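Local coordinates for protein glutathione S-transferase (Burkholderia xenovorans, PDB 2DSA) that dechlorinates metabolites of polychlorinated biphenyls by reduction, as a bacterial glutathione S-transferase, and here carries glutathione together with a phenyl-substituted dienoic acid, at residues S13-L18 against L23-V28; I69-A74 against F89-L94; K107-L112 against L162-Y167; R138-E141 against Y145-G148. One frame throughout, in Å; residues are numbered along the deposited sequence.

Contact 1 (S13-L18 against L23-V28); sequences SPHIAL and LNFELV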
# COMPACT_ATOMS: atom_id res chain seq x y z
N SER A 13 -10.90 -9.59 -3.57
CA SER A 13 -9.64 -10.12 -3.06
C SER A 13 -9.74 -10.73 -1.64
O SER A 13 -9.43 -11.91 -1.48
CB SER A 13 -8.53 -9.05 -3.14
OG SER A 13 -7.34 -9.51 -2.50
N PRO A 14 -10.13 -9.94 -0.62
CA PRO A 14 -10.46 -10.62 0.64
C PRO A 14 -11.55 -11.69 0.53
O PRO A 14 -11.44 -12.72 1.19
CB PRO A 14 -10.90 -9.48 1.59
CG PRO A 14 -10.90 -8.22 0.79
CD PRO A 14 -10.18 -8.47 -0.49
N HIS A 15 -12.58 -11.46 -0.28
CA HIS A 15 -13.61 -12.49 -0.53
C HIS A 15 -12.96 -13.83 -0.90
O HIS A 15 -13.16 -14.84 -0.22
CB HIS A 15 -14.57 -12.05 -1.64
CG HIS A 15 -15.77 -12.93 -1.81
ND1 HIS A 15 -16.84 -12.58 -2.60
CD2 HIS A 15 -16.07 -14.15 -1.29
CE1 HIS A 15 -17.74 -13.55 -2.57
NE2 HIS A 15 -17.30 -14.51 -1.79
N ILE A 16 -12.15 -13.84 -1.95
CA ILE A 16 -11.43 -15.06 -2.35
C ILE A 16 -10.56 -15.60 -1.21
O ILE A 16 -10.52 -16.81 -0.99
CB ILE A 16 -10.57 -14.83 -3.64
CG1 ILE A 16 -11.47 -14.67 -4.87
CG2 ILE A 16 -9.58 -15.97 -3.86
CD1 ILE A 16 -10.75 -13.99 -6.09
N ALA A 17 -9.85 -14.71 -0.51
CA ALA A 17 -8.96 -15.14 0.59
C ALA A 17 -9.74 -15.85 1.71
O ALA A 17 -9.31 -16.89 2.21
CB ALA A 17 -8.15 -13.96 1.16
N LEU A 18 -10.87 -15.26 2.10
CA LEU A 18 -11.76 -15.87 3.10
C LEU A 18 -12.19 -17.29 2.71
O LEU A 18 -12.19 -18.19 3.56
CB LEU A 18 -13.00 -15.00 3.34
CG LEU A 18 -12.74 -13.70 4.10
CD1 LEU A 18 -13.83 -12.67 3.87
CD2 LEU A 18 -12.57 -13.99 5.60
N LEU A 23 -13.01 -19.88 6.09
CA LEU A 23 -13.61 -19.20 7.26
C LEU A 23 -15.10 -18.91 7.07
O LEU A 23 -15.57 -18.79 5.93
CB LEU A 23 -12.87 -17.89 7.57
CG LEU A 23 -11.38 -17.91 7.94
CD1 LEU A 23 -10.86 -16.50 8.15
CD2 LEU A 23 -11.10 -18.76 9.18
N ASN A 24 -15.82 -18.80 8.19
CA ASN A 24 -17.23 -18.38 8.18
C ASN A 24 -17.29 -16.88 8.06
O ASN A 24 -16.57 -16.17 8.76
CB ASN A 24 -17.96 -18.75 9.49
CG ASN A 24 -17.73 -20.19 9.95
OD1 ASN A 24 -17.80 -21.14 9.15
ND2 ASN A 24 -17.48 -20.35 11.26
N PHE A 25 -18.16 -16.38 7.19
CA PHE A 25 -18.34 -14.95 7.05
C PHE A 25 -19.64 -14.66 6.34
O PHE A 25 -20.20 -15.54 5.68
CB PHE A 25 -17.17 -14.30 6.28
CG PHE A 25 -17.05 -14.75 4.84
CD1 PHE A 25 -16.44 -15.96 4.52
CD2 PHE A 25 -17.56 -13.96 3.82
CE1 PHE A 25 -16.34 -16.39 3.20
CE2 PHE A 25 -17.46 -14.37 2.49
CZ PHE A 25 -16.85 -15.58 2.18
N GLU A 26 -20.08 -13.42 6.46
CA GLU A 26 -21.29 -12.93 5.84
C GLU A 26 -20.90 -11.81 4.87
O GLU A 26 -20.23 -10.86 5.27
CB GLU A 26 -22.21 -12.41 6.95
CG GLU A 26 -23.45 -11.65 6.48
CD GLU A 26 -24.24 -11.00 7.61
OE1 GLU A 26 -25.10 -10.14 7.29
OE2 GLU A 26 -24.00 -11.33 8.80
N LEU A 27 -21.30 -11.93 3.60
CA LEU A 27 -21.14 -10.86 2.62
C LEU A 27 -22.19 -9.77 2.84
O LEU A 27 -23.38 -10.07 2.99
CB LEU A 27 -21.25 -11.38 1.19
CG LEU A 27 -20.13 -12.27 0.67
CD1 LEU A 27 -20.56 -12.92 -0.63
CD2 LEU A 27 -18.85 -11.44 0.49
N VAL A 28 -21.73 -8.53 2.90
CA VAL A 28 -22.63 -7.39 3.02
C VAL A 28 -22.35 -6.47 1.85
O VAL A 28 -21.29 -5.84 1.78
CB VAL A 28 -22.48 -6.61 4.38
CG1 VAL A 28 -23.45 -5.44 4.42
CG2 VAL A 28 -22.69 -7.52 5.59

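Contact 2 (I69-A74 against F89-L94); sequences IVQYVA and FERYHL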
# COMPACT_ATOMS: atom_id res chain seq x y z
N ILE A 69 -6.30 -6.41 5.53
CA ILE A 69 -7.36 -7.43 5.60
C ILE A 69 -6.88 -8.82 5.19
O ILE A 69 -7.10 -9.78 5.91
CB ILE A 69 -8.61 -7.03 4.79
CG1 ILE A 69 -9.30 -5.84 5.45
CG2 ILE A 69 -9.62 -8.23 4.61
CD1 ILE A 69 -10.14 -4.98 4.47
N VAL A 70 -6.21 -8.92 4.04
CA VAL A 70 -5.84 -10.23 3.52
C VAL A 70 -4.75 -10.91 4.38
O VAL A 70 -4.68 -12.13 4.43
CB VAL A 70 -5.54 -10.25 1.96
CG1 VAL A 70 -6.78 -9.76 1.20
CG2 VAL A 70 -4.29 -9.42 1.55
N GLN A 71 -3.94 -10.10 5.07
CA GLN A 71 -2.96 -10.62 6.01
C GLN A 71 -3.62 -11.13 7.31
O GLN A 71 -3.26 -12.19 7.82
CB GLN A 71 -1.88 -9.57 6.33
CG GLN A 71 -0.91 -9.32 5.16
CD GLN A 71 0.19 -8.36 5.51
OE1 GLN A 71 1.22 -8.76 6.07
NE2 GLN A 71 -0.04 -7.07 5.23
N TYR A 72 -4.58 -10.37 7.83
CA TYR A 72 -5.37 -10.83 8.96
C TYR A 72 -6.01 -12.18 8.61
O TYR A 72 -5.86 -13.14 9.36
CB TYR A 72 -6.42 -9.78 9.40
CG TYR A 72 -7.35 -10.34 10.48
CD1 TYR A 72 -8.54 -10.98 10.13
CD2 TYR A 72 -7.01 -10.26 11.83
CE1 TYR A 72 -9.37 -11.53 11.09
CE2 TYR A 72 -7.87 -10.80 12.81
CZ TYR A 72 -9.03 -11.43 12.42
OH TYR A 72 -9.87 -11.98 13.34
N VAL A 73 -6.67 -12.24 7.46
CA VAL A 73 -7.33 -13.46 7.00
C VAL A 73 -6.39 -14.67 6.92
O VAL A 73 -6.67 -15.75 7.49
CB VAL A 73 -8.07 -13.22 5.66
CG1 VAL A 73 -8.54 -14.54 5.05
CG2 VAL A 73 -9.24 -12.24 5.83
N ALA A 74 -5.26 -14.49 6.24
CA ALA A 74 -4.25 -15.54 6.13
C ALA A 74 -3.71 -16.02 7.49
O ALA A 74 -3.44 -17.21 7.67
CB ALA A 74 -3.08 -15.05 5.25
N PHE A 89 11.56 -13.43 6.52
CA PHE A 89 11.87 -12.51 5.42
C PHE A 89 10.78 -12.53 4.34
O PHE A 89 10.37 -11.48 3.86
CB PHE A 89 13.23 -12.79 4.77
CG PHE A 89 13.54 -11.86 3.64
CD1 PHE A 89 14.09 -10.60 3.89
CD2 PHE A 89 13.23 -12.20 2.32
CE1 PHE A 89 14.35 -9.70 2.84
CE2 PHE A 89 13.48 -11.30 1.26
CZ PHE A 89 14.05 -10.06 1.52
N GLU A 90 10.31 -13.72 3.98
CA GLU A 90 9.30 -13.87 2.93
C GLU A 90 7.96 -13.19 3.26
O GLU A 90 7.22 -12.81 2.35
CB GLU A 90 9.11 -15.34 2.54
CG GLU A 90 10.26 -15.89 1.65
CD GLU A 90 10.40 -15.15 0.31
OE1 GLU A 90 11.45 -14.51 0.09
OE2 GLU A 90 9.47 -15.22 -0.54
N ARG A 91 7.66 -13.01 4.54
CA ARG A 91 6.47 -12.23 4.93
C ARG A 91 6.62 -10.73 4.58
O ARG A 91 5.67 -10.10 4.11
CB ARG A 91 6.11 -12.45 6.41
CG ARG A 91 4.84 -11.73 6.90
CD ARG A 91 3.61 -11.94 6.01
NE ARG A 91 2.42 -11.35 6.62
CZ ARG A 91 1.58 -12.02 7.42
NH1 ARG A 91 1.79 -13.30 7.70
NH2 ARG A 91 0.54 -11.40 7.95
N TYR A 92 7.81 -10.16 4.78
CA TYR A 92 8.11 -8.77 4.31
C TYR A 92 8.03 -8.67 2.80
O TYR A 92 7.51 -7.70 2.24
CB TYR A 92 9.44 -8.24 4.85
CG TYR A 92 9.52 -8.33 6.36
CD1 TYR A 92 10.26 -9.33 6.97
CD2 TYR A 92 8.80 -7.45 7.17
CE1 TYR A 92 10.31 -9.45 8.35
CE2 TYR A 92 8.85 -7.55 8.55
CZ TYR A 92 9.60 -8.56 9.14
OH TYR A 92 9.65 -8.67 10.50
N HIS A 93 8.53 -9.70 2.14
CA HIS A 93 8.42 -9.84 0.70
C HIS A 93 6.95 -9.89 0.21
O HIS A 93 6.61 -9.31 -0.82
CB HIS A 93 9.24 -11.07 0.26
CG HIS A 93 9.53 -11.12 -1.21
ND1 HIS A 93 9.90 -12.28 -1.85
CD2 HIS A 93 9.50 -10.16 -2.16
CE1 HIS A 93 10.09 -12.04 -3.13
NE2 HIS A 93 9.84 -10.75 -3.35
N LEU A 94 6.07 -10.57 0.95
CA LEU A 94 4.63 -10.49 0.68
C LEU A 94 4.07 -9.04 0.81
O LEU A 94 3.26 -8.60 -0.02
CB LEU A 94 3.84 -11.43 1.62
CG LEU A 94 2.31 -11.36 1.54
CD1 LEU A 94 1.83 -12.22 0.41
CD2 LEU A 94 1.65 -11.81 2.83

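Contact 3 (K107-L112 against L162-Y167); sequences KSFSPL and LGWSAY. With HPX ((2Z,4E)-2-hydroxy-6-oxo-6-phenylhexa-2,4-dienoic acid), chain F; GSH (glutathione), chain E.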
# COMPACT_ATOMS: atom_id res chain seq x y z
N LYS A 107 -4.20 1.49 -7.91
CA LYS A 107 -4.44 2.94 -7.92
C LYS A 107 -4.33 3.59 -9.30
O LYS A 107 -4.84 4.71 -9.49
CB LYS A 107 -3.52 3.64 -6.91
CG LYS A 107 -4.02 3.53 -5.48
CD LYS A 107 -5.28 4.35 -5.28
CE LYS A 107 -6.26 3.65 -4.36
NZ LYS A 107 -7.41 4.54 -4.04
N SER A 108 -3.68 2.90 -10.24
CA SER A 108 -3.57 3.34 -11.62
C SER A 108 -4.76 2.89 -12.46
O SER A 108 -5.11 3.54 -13.43
CB SER A 108 -2.24 2.88 -12.24
OG SER A 108 -1.16 3.67 -11.74
N PHE A 109 -5.41 1.79 -12.07
CA PHE A 109 -6.68 1.42 -12.70
C PHE A 109 -7.78 2.40 -12.35
O PHE A 109 -8.66 2.64 -13.16
CB PHE A 109 -7.12 0.01 -12.28
CG PHE A 109 -6.56 -1.09 -13.14
CD1 PHE A 109 -7.31 -1.62 -14.18
CD2 PHE A 109 -5.29 -1.62 -12.89
CE1 PHE A 109 -6.81 -2.65 -14.96
CE2 PHE A 109 -4.78 -2.64 -13.67
CZ PHE A 109 -5.53 -3.16 -14.71
N SER A 110 -7.73 2.97 -11.14
CA SER A 110 -8.81 3.83 -10.58
C SER A 110 -9.35 4.94 -11.49
O SER A 110 -10.57 5.06 -11.63
CB SER A 110 -8.40 4.42 -9.22
OG SER A 110 -8.25 3.39 -8.25
N PRO A 111 -8.46 5.78 -12.08
CA PRO A 111 -8.91 6.84 -13.00
C PRO A 111 -9.57 6.31 -14.28
O PRO A 111 -10.44 6.98 -14.83
CB PRO A 111 -7.61 7.58 -13.34
CG PRO A 111 -6.65 7.22 -12.23
CD PRO A 111 -6.99 5.81 -11.91
N LEU A 112 -9.16 5.12 -14.73
CA LEU A 112 -9.78 4.48 -15.90
C LEU A 112 -11.26 4.14 -15.71
O LEU A 112 -12.02 4.12 -16.67
CB LEU A 112 -8.99 3.24 -16.34
CG LEU A 112 -7.52 3.43 -16.72
CD1 LEU A 112 -6.90 2.13 -17.20
CD2 LEU A 112 -7.35 4.52 -17.78
N LEU A 162 -5.88 -7.71 -12.14
CA LEU A 162 -5.76 -8.14 -13.54
C LEU A 162 -7.11 -8.37 -14.23
O LEU A 162 -7.27 -8.05 -15.41
CB LEU A 162 -4.86 -9.37 -13.70
CG LEU A 162 -3.36 -9.20 -13.44
CD1 LEU A 162 -2.66 -10.55 -13.63
CD2 LEU A 162 -2.73 -8.10 -14.31
N GLY A 163 -8.08 -8.89 -13.47
CA GLY A 163 -9.43 -9.12 -13.97
C GLY A 163 -10.14 -7.86 -14.43
O GLY A 163 -11.08 -7.92 -15.22
N TRP A 164 -9.69 -6.71 -13.97
CA TRP A 164 -10.30 -5.44 -14.36
C TRP A 164 -9.99 -5.02 -15.79
O TRP A 164 -10.65 -4.14 -16.34
CB TRP A 164 -9.86 -4.33 -13.43
CG TRP A 164 -10.35 -4.47 -12.04
CD1 TRP A 164 -11.38 -5.25 -11.60
CD2 TRP A 164 -9.84 -3.77 -10.89
NE1 TRP A 164 -11.53 -5.10 -10.25
CE2 TRP A 164 -10.61 -4.20 -9.78
CE3 TRP A 164 -8.82 -2.84 -10.70
CZ2 TRP A 164 -10.38 -3.72 -8.49
CZ3 TRP A 164 -8.58 -2.36 -9.41
CH2 TRP A 164 -9.37 -2.80 -8.31
N SER A 165 -8.96 -5.63 -16.37
CA SER A 165 -8.42 -5.19 -17.65
C SER A 165 -9.40 -5.30 -18.82
O SER A 165 -9.43 -4.43 -19.68
CB SER A 165 -7.12 -5.93 -17.95
OG SER A 165 -7.39 -7.30 -17.98
N ALA A 166 -10.22 -6.36 -18.82
CA ALA A 166 -11.28 -6.53 -19.82
C ALA A 166 -12.28 -5.38 -19.81
O ALA A 166 -12.80 -4.98 -20.85
CB ALA A 166 -12.00 -7.85 -19.61
N TYR A 167 -12.56 -4.85 -18.62
CA TYR A 167 -13.58 -3.81 -18.46
C TYR A 167 -13.12 -2.41 -18.85
O TYR A 167 -13.94 -1.54 -19.18
CB TYR A 167 -14.13 -3.84 -17.05
CG TYR A 167 -14.77 -5.17 -16.73
CD1 TYR A 167 -14.12 -6.10 -15.93
CD2 TYR A 167 -16.01 -5.51 -17.27
CE1 TYR A 167 -14.70 -7.34 -15.65
CE2 TYR A 167 -16.60 -6.74 -17.00
CZ TYR A 167 -15.95 -7.65 -16.19
OH TYR A 167 -16.55 -8.87 -15.92
CB3 HPX F . -16.51 -4.79 -11.88
CB4 HPX F . -15.59 -4.93 -12.92
CB5 HPX F . -14.43 -4.15 -12.93
CB6 HPX F . -14.21 -3.24 -11.91
CB1 HPX F . -15.12 -3.10 -10.88
CB2 HPX F . -16.28 -3.87 -10.87
CA6 HPX F . -14.89 -2.10 -9.78
OA4 HPX F . -15.84 -1.69 -9.14
CA5 HPX F . -13.54 -1.61 -9.46
CA4 HPX F . -13.41 -0.32 -9.18
CA3 HPX F . -12.11 0.28 -8.84
CA2 HPX F . -12.03 1.48 -8.26
OA3 HPX F . -13.09 2.23 -7.98
CA1 HPX F . -10.73 2.00 -7.93
OA2 HPX F . -10.65 3.02 -7.19
OA1 HPX F . -9.73 1.41 -8.38
N1 GSH E . -6.79 2.23 -0.29
CA1 GSH E . -7.98 1.38 -0.46
C1 GSH E . -7.63 -0.07 -0.29
O11 GSH E . -6.54 -0.51 -0.73
O12 GSH E . -8.44 -0.86 0.26
CB1 GSH E . -8.63 1.53 -1.83
CG1 GSH E . -9.97 0.78 -1.88
CD1 GSH E . -10.74 1.18 -3.11
OE1 GSH E . -10.12 2.07 -3.99
N2 GSH E . -11.95 0.66 -3.30
CA2 GSH E . -12.82 0.99 -4.42
C2 GSH E . -14.06 1.71 -3.98
O2 GSH E . -14.79 1.24 -2.89
CB2 GSH E . -13.26 -0.26 -5.18
SG2 GSH E . -11.84 -1.09 -5.91
N3 GSH E . -14.41 2.78 -4.65
CA3 GSH E . -14.17 4.12 -4.11
C3 GSH E . -15.50 4.74 -3.86
O31 GSH E . -16.51 4.01 -3.99
O32 GSH E . -15.60 5.95 -3.54

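Contact 4 (R138-E141 against Y145-G148); sequences RQLE and YLLG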
# COMPACT_ATOMS: atom_id res chain seq x y z
N ARG A 138 7.47 -10.32 -16.02
CA ARG A 138 8.81 -10.88 -15.87
C ARG A 138 8.94 -11.69 -14.58
O ARG A 138 9.59 -12.75 -14.57
CB ARG A 138 9.87 -9.79 -15.98
CG ARG A 138 9.90 -9.15 -17.38
CD ARG A 138 11.12 -8.25 -17.63
NE ARG A 138 11.15 -7.08 -16.75
CZ ARG A 138 10.52 -5.93 -16.97
NH1 ARG A 138 9.77 -5.77 -18.07
NH2 ARG A 138 10.64 -4.94 -16.09
N GLN A 139 8.30 -11.21 -13.51
CA GLN A 139 8.31 -11.89 -12.22
C GLN A 139 7.63 -13.26 -12.34
O GLN A 139 8.10 -14.24 -11.77
CB GLN A 139 7.63 -11.02 -11.15
CG GLN A 139 7.54 -11.64 -9.72
CD GLN A 139 8.87 -11.67 -8.96
OE1 GLN A 139 9.04 -12.47 -8.03
NE2 GLN A 139 9.81 -10.81 -9.33
N LEU A 140 6.55 -13.32 -13.11
CA LEU A 140 5.76 -14.53 -13.25
C LEU A 140 6.18 -15.43 -14.43
O LEU A 140 5.53 -16.44 -14.71
CB LEU A 140 4.26 -14.19 -13.29
CG LEU A 140 3.67 -13.64 -11.98
CD1 LEU A 140 2.30 -13.05 -12.22
CD2 LEU A 140 3.60 -14.71 -10.87
N GLU A 141 7.28 -15.05 -15.09
CA GLU A 141 7.81 -15.79 -16.23
C GLU A 141 8.39 -17.16 -15.91
O GLU A 141 8.16 -18.12 -16.67
CB GLU A 141 8.89 -14.98 -16.95
CG GLU A 141 8.48 -14.51 -18.33
CD GLU A 141 9.54 -13.65 -18.97
OE1 GLU A 141 9.17 -12.66 -19.65
OE2 GLU A 141 10.75 -13.95 -18.78
N TYR A 145 3.87 -18.28 -9.05
CA TYR A 145 3.31 -17.26 -8.17
C TYR A 145 4.36 -16.21 -7.79
O TYR A 145 5.55 -16.41 -8.05
CB TYR A 145 2.69 -17.91 -6.93
CG TYR A 145 1.72 -18.99 -7.29
CD1 TYR A 145 2.04 -20.33 -7.10
CD2 TYR A 145 0.49 -18.69 -7.87
CE1 TYR A 145 1.16 -21.34 -7.46
CE2 TYR A 145 -0.39 -19.67 -8.22
CZ TYR A 145 -0.04 -21.00 -8.02
OH TYR A 145 -0.93 -21.98 -8.38
N LEU A 146 3.89 -15.10 -7.21
CA LEU A 146 4.72 -13.94 -6.88
C LEU A 146 5.88 -14.26 -5.92
O LEU A 146 6.99 -13.72 -6.06
CB LEU A 146 3.83 -12.82 -6.31
CG LEU A 146 3.40 -11.59 -7.13
CD1 LEU A 146 3.68 -11.66 -8.63
CD2 LEU A 146 1.95 -11.16 -6.83
N LEU A 147 5.61 -15.14 -4.95
CA LEU A 147 6.62 -15.55 -3.97
C LEU A 147 7.30 -16.89 -4.31
O LEU A 147 8.11 -17.39 -3.53
CB LEU A 147 6.02 -15.57 -2.55
CG LEU A 147 5.42 -14.22 -2.06
CD1 LEU A 147 4.94 -14.32 -0.62
CD2 LEU A 147 6.38 -13.06 -2.22
N GLY A 148 6.97 -17.45 -5.47
CA GLY A 148 7.60 -18.70 -5.92
C GLY A 148 6.60 -19.79 -6.27
O GLY A 148 5.74 -19.59 -7.12
O HOH W 1 7.70 -15.46 -9.02

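Contact 1 (S13-L18 against L23-V28)
His15 and Leu18, one helical turn apart, supply the inner side of this contact, and Leu23, Phe25 and Leu27 close over them from the chain that follows. The packing is tightest around the two rings. Leu27 sets CD2 almost over the middle of the His15 imidazole, 3.9 Å from the ring centroid, a CH-pi contact, while its other methyl, CD1, comes within 3.5 Å of His15 CE1. Phe25 offers a face to Leu18, whose CB stands 4.0 Å from that ring's centroid. With chi1 at 65°, Phe25 holds its ring between its own backbone N and carbonyl carbon, which, with CB directed at the helix, lays the ring along Leu18. His15 suits its buried place because its face takes a Leu27 methyl while ND1 and NE2 are satisfied by Glu198 and Arg19. Toward Leu23 the side chains touch more lightly, though the backbones are closest there: CD2 of Leu18 and CD1 of Leu23 are 4.0 Å apart, and a backbone bond from Leu23 N to Leu18 O, 3.2 Å, ties the turn to the helix. Asn24 and Glu26 lie on the solvent side, where polar chains are at home. The whole joins helix 12-21 to strand 26-31 in the beta-alpha-beta unit of the thioredoxin-like domain; strand 2-5 bonds to strand 26-31, helix 66-76 packs against Pro14 and Leu18, and helices 153-163 and 189-197 cover Ile16.

Contact 2 (I69-A74 against F89-L94)
The guanidinium of Arg91 and the amide of Gln71 meet edge to edge, with no stacking of faces: Gln71 OE1 lies at the rim of the guanidinium, close to its plane, and the two planes are turned 59° apart. The main bond runs from Arg91 NE to Gln71 OE1, 2.9 Å, reaching a lone pair in the carbonyl plane with an N-H...O angle of 160°. A second from NH2 to the same oxygen, 3.3 Å, is weak and more bent. Arg91 gets there because its chain kinks at chi2 (50°), bringing the group back toward helix 66-76; NH2 also rests 3.4 Å from Gln71 CB. Beside the polar pair, Leu94 CD2 touches Gln71 CG at 4.3 Å, so the methylenes of the glutamine do apolar work. Within helix 89-109 His93 ND1 donates to Glu90 OE2, 3.2 Å, the carboxylate lying at the edge of the imidazole. Both helices also serve the dimer: Tyr72 and Tyr92 each meet the other tyrosine of the second subunit edge-to-face. Glutamine suits this buried spot because its oxygen takes N-H groups from Arg91 and from Gln95 of the same chain while its NE2 gives to Pro67 O. Arg91 NH1 bonds Pro84 O and forms a salt bridge with Asp75, which balances the charge, while the neutral amide, a dipole with its oxygen toward the N-H groups, probably helps fix the guanidinium's orientation.

Contact 3 (K107-L112 against L162-Y167)
Phe109 and Trp164 are the facing pair, their CA atoms 7.9 Å apart, on segments that belong to helices 89-109 and 153-163 or directly continue them. Their rings form an offset edge-to-face pair: the six-membered ring of Trp164 directs its edge at the face of Phe109, with centroids 5.7 Å apart and planes at 70°. CE3 is the indole atom nearest Phe109 CB, at 3.7 Å. The indole is probably held from swivelling, since NE1 bonds to Gly8 O and the rings of His106 and Phe113 meet it edge-to-face. Ser165 steadies the turn behind it, its OG giving to Leu162 O at 2.7 Å, a carbonyl that also takes Ser165 N.

In a glutathione transferase this region of the all-helical domain walls the pocket for the electrophilic substrate, across from the thioredoxin-like domain that holds glutathione. Here one face of Trp164 lies against the phenyl group and the adjoining chain of HPX, CD1 being 3.5 Å from CB6, and the thiol sulfur SG2 of glutathione is 3.8 Å from the indole CH2. Tyr167 covers the same phenyl with its own ring face, its CD1 3.5 Å from HPX CB4; flat aromatic residues suit the flat phenyl group of the ligand. The opposite end of HPX is polar and meets a small hydroxyl instead: Ser110 OG lies within 2.6 Å of both carboxylate oxygens, OA1 and OA2. Lys107, bent at chi2 and chi3, brings NZ near glutathione while forming a salt bridge with Glu104 of the second subunit, which itself bonds glutathione.

Contact 4 (R138-E141 against Y145-G148)
Leu140 and Tyr145 bring the two backbones together, their CA atoms 6.3 Å apart, just after helix 119-139; a few residues on, the chain makes a type I beta turn. Leu140 is the first residue to leave helical angles; the turn from Tyr145 to Gly148 is held by Gly148 N to Tyr145 O, 3.1 Å, and Tyr145 N to Gly148 O, 3.0 Å. Gly148 has a phi of 126°, where a CB would press on the preceding carbonyl oxygen, so glycine fits there. Between the segments the touch is mainly apolar. Leu140, its CG anti to the carbonyl carbon (chi1 -68°), lays CD2 against the peptide, 3.5 Å from Tyr145 C, and against Leu146 CD1 at 3.8 Å. The same Leu146 methyl meets the aliphatic CG of Gln139 at 4.0 Å, the two side chains crossing at about a right angle. A water bonded to Gln139 O at 3.0 Å also lies close to Tyr145 O. Leu140 and Leu146 pack on Leu158 of helix 153-163, whose Asp155 accepts Leu146 N and, with Ser152, is consistent with the N-capping box of this family; Trp97 of helix 89-109 and Phe181 of helix 176-186 also lie against the contact.

In the fold
Contacts 2 and 3 are buried, and both use helix 89-109, though at its two ends. Contacts 1 and 4 are only partly buried, each joining a helix to chain that follows it within a few residues, at the body of the helix in contact 1 and at its end in contact 4. Contact 1 belongs to the thioredoxin-like domain; contacts 3 and 4 lie in the helical domain, and contact 2 joins the two. Neighbours touch directly: Pro14 and Leu18 pack on Ile69 and Val73, while His93 and Leu147 bridge contacts 2 and 4. The chemistry follows place: apolar in contacts 1 and 4, polar near the subunit interface in contact 2, aromatic in contact 3, where glutathione and HPX bind.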